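Fructosyl amine:oxygen oxidoreductase (Neosartorya fumigata, PDB 4WCT) probably catalyses the FAD-dependent oxidative deglycation of fructosyl amines (Amadori products), with molecular oxygen as the electron acceptor. Local coordinates at residues K270-L275 against M344-D349. Residues are numbered along the deposited sequence; the frame is centred on the assembly and turned at random.
Sequences KQYRNL and MPHLAD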
loop_
_atom_site.group_PDB
_atom_site.type_symbol
_atom_site.label_atom_id
_atom_site.label_comp_id
_atom_site.label_asym_id
_atom_site.label_seq_id
_atom_site.Cartn_x
_atom_site.Cartn_y
_atom_site.Cartn_z
ATOM N N LYS A 270 -17.949 -12.005 -18.122
ATOM C CA LYS A 270 -19.152 -11.970 -17.321
ATOM C C LYS A 270 -19.185 -13.027 -16.231
ATOM O O LYS A 270 -19.929 -12.880 -15.291
ATOM C CB LYS A 270 -20.389 -12.080 -18.231
ATOM C CG LYS A 270 -20.459 -10.959 -19.260
ATOM C CD LYS A 270 -21.770 -10.995 -20.035
ATOM C CE LYS A 270 -21.829 -9.889 -21.076
ATOM N NZ LYS A 270 -22.891 -10.224 -22.053
ATOM N N GLN A 271 -18.388 -14.086 -16.353
ATOM C CA GLN A 271 -18.251 -15.076 -15.301
ATOM C C GLN A 271 -17.406 -14.613 -14.129
ATOM O O GLN A 271 -17.522 -15.160 -13.022
ATOM C CB GLN A 271 -17.682 -16.416 -15.836
ATOM C CG GLN A 271 -18.643 -17.232 -16.670
ATOM C CD GLN A 271 -19.869 -17.627 -15.893
ATOM O OE1 GLN A 271 -20.915 -16.953 -16.003
ATOM N NE2 GLN A 271 -19.790 -18.767 -15.158
ATOM N N TYR A 272 -16.558 -13.619 -14.369
ATOM C CA TYR A 272 -15.515 -13.231 -13.429
ATOM C C TYR A 272 -16.024 -12.124 -12.506
ATOM O O TYR A 272 -15.507 -11.012 -12.506
ATOM C CB TYR A 272 -14.255 -12.743 -14.160
ATOM C CG TYR A 272 -13.479 -13.813 -14.921
ATOM C CD1 TYR A 272 -13.913 -14.242 -16.169
ATOM C CD2 TYR A 272 -12.209 -14.218 -14.491
ATOM C CE1 TYR A 272 -13.216 -15.170 -16.879
ATOM C CE2 TYR A 272 -11.494 -15.171 -15.196
ATOM C CZ TYR A 272 -12.001 -15.647 -16.379
ATOM O OH TYR A 272 -11.288 -16.541 -17.144
ATOM N N ARG A 273 -17.070 -12.433 -11.760
ATOM C CA ARG A 273 -17.754 -11.433 -10.952
ATOM C C ARG A 273 -17.899 -11.890 -9.519
ATOM O O ARG A 273 -18.123 -13.083 -9.233
ATOM C CB ARG A 273 -19.142 -11.152 -11.513
ATOM C CG ARG A 273 -19.154 -10.339 -12.778
ATOM C CD ARG A 273 -20.541 -10.424 -13.408
ATOM N NE ARG A 273 -20.656 -9.615 -14.614
ATOM C CZ ARG A 273 -21.726 -9.594 -15.401
ATOM N NH1 ARG A 273 -22.761 -10.373 -15.128
ATOM N NH2 ARG A 273 -21.741 -8.828 -16.484
ATOM N N ASN A 274 -17.723 -10.956 -8.586
ATOM C CA ASN A 274 -17.895 -11.236 -7.175
ATOM C C ASN A 274 -16.879 -12.250 -6.634
ATOM O O ASN A 274 -17.210 -13.075 -5.767
ATOM C CB ASN A 274 -19.309 -11.759 -6.909
ATOM C CG ASN A 274 -19.811 -11.398 -5.527
ATOM O OD1 ASN A 274 -19.447 -10.363 -4.979
ATOM N ND2 ASN A 274 -20.658 -12.245 -4.965
ATOM N N LEU A 275 -15.631 -12.133 -7.077
ATOM C CA LEU A 275 -14.637 -13.140 -6.820
ATOM C C LEU A 275 -13.897 -12.882 -5.510
ATOM O O LEU A 275 -13.443 -11.764 -5.285
ATOM C CB LEU A 275 -13.615 -13.157 -7.964
ATOM C CG LEU A 275 -14.131 -13.456 -9.382
ATOM C CD1 LEU A 275 -12.985 -13.519 -10.366
ATOM C CD2 LEU A 275 -14.957 -14.740 -9.431
ATOM N N MET A 344 -5.462 -20.575 -13.540
ATOM C CA MET A 344 -6.240 -20.185 -14.714
ATOM C C MET A 344 -5.400 -20.394 -15.989
ATOM O O MET A 344 -5.104 -19.449 -16.712
ATOM C CB MET A 344 -6.669 -18.710 -14.593
ATOM C CG MET A 344 -7.622 -18.509 -13.432
ATOM S SD MET A 344 -8.348 -16.859 -13.319
ATOM C CE MET A 344 -6.886 -15.881 -12.974
ATOM N N PRO A 345 -5.058 -21.643 -16.302
ATOM C CA PRO A 345 -4.112 -21.882 -17.402
ATOM C C PRO A 345 -4.636 -21.453 -18.764
ATOM O O PRO A 345 -3.839 -21.164 -19.667
ATOM C CB PRO A 345 -3.886 -23.409 -17.360
ATOM C CG PRO A 345 -4.961 -23.949 -16.482
ATOM C CD PRO A 345 -5.255 -22.859 -15.481
ATOM N N HIS A 346 -5.964 -21.308 -18.894
ATOM C CA HIS A 346 -6.529 -20.792 -20.123
ATOM C C HIS A 346 -6.132 -19.350 -20.407
ATOM O O HIS A 346 -6.229 -18.898 -21.571
ATOM C CB HIS A 346 -8.046 -20.927 -20.130
ATOM C CG HIS A 346 -8.722 -20.262 -18.984
ATOM N ND1 HIS A 346 -8.606 -20.724 -17.691
ATOM C CD2 HIS A 346 -9.556 -19.198 -18.934
ATOM C CE1 HIS A 346 -9.251 -19.907 -16.881
ATOM N NE2 HIS A 346 -9.893 -19.018 -17.614
ATOM N N LEU A 347 -5.682 -18.653 -19.366
ATOM C CA LEU A 347 -5.241 -17.253 -19.474
ATOM C C LEU A 347 -3.722 -17.101 -19.527
ATOM O O LEU A 347 -3.230 -16.010 -19.706
ATOM C CB LEU A 347 -5.779 -16.433 -18.295
ATOM C CG LEU A 347 -7.303 -16.368 -18.188
ATOM C CD1 LEU A 347 -7.674 -15.491 -17.001
ATOM C CD2 LEU A 347 -7.975 -15.937 -19.496
ATOM N N ALA A 348 -2.972 -18.167 -19.264
ATOM C CA ALA A 348 -1.565 -18.013 -18.944
ATOM C C ALA A 348 -0.698 -17.486 -20.074
ATOM O O ALA A 348 0.425 -17.039 -19.800
ATOM C CB ALA A 348 -0.991 -19.319 -18.431
ATOM N N ASP A 349 -1.149 -17.629 -21.317
ATOM C CA ASP A 349 -0.394 -17.126 -22.450
ATOM C C ASP A 349 -0.988 -15.856 -23.061
ATOM O O ASP A 349 -0.595 -15.445 -24.167
ATOM C CB ASP A 349 -0.248 -18.208 -23.520
ATOM C CG ASP A 349 0.676 -19.344 -23.090
ATOM O OD1 ASP A 349 1.729 -19.067 -22.478
ATOM O OD2 ASP A 349 0.303 -20.515 -23.304
#
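Tyr272 reaches from one loop to the other almost alone, its ring pointing at 344-349, its phenol oxygen arriving at His346 and Leu347 and its CE2 edge meeting Met344. The backbones stay well apart: the closest CA atoms, those of Tyr272 and Met344, are 11.7 Å from each other. Tyr272 sits at the centre of an inverse gamma turn, and its CG lies anti to the carbonyl carbon (chi1 -69°), which sends the ring out of the turn toward the other loop. His346 extends to meet the hydroxyl and donates its NE2 hydrogen to Tyr272 OH, 2.9 Å from NE2, with an N-H...O angle of 155°. The oxygen lies close to the imidazole plane, while NE2 in turn stands at the edge of the phenol ring. The other imidazole nitrogen, ND1, is hydrogen-bonded to Thr161 OG1, and with both nitrogens held the rotation of the His346 ring is fixed. Leu347 CG packs 3.6 Å above one face of this imidazole, toward its rim, and Leu347 CD1 reaches Tyr272 OH at 3.8 Å. On the phenol edge, Met344 SD lies 4.0 Å from Tyr272 CE2. The sulfur is 5.4 Å from the ring centroid and 83° off its normal, an edge-on Met-aromatic contact in which the methionine chain runs antiparallel to the tyrosine side chain. Leu296 of strand 295-310 touches both Tyr272 and Leu347, and Phe286 of strand 284-287 touches Met344, extending the apolar surroundings of a largely buried contact. This is loop-to-loop packing: a tyrosine with a hydrogen-bonded hydroxyl and a Met-aromatic edge joins the connection between strands 253-263 and 277-280 to the turn that follows helix 330-343, beside the large mixed sheet of this FAD-dependent oxidoreductase.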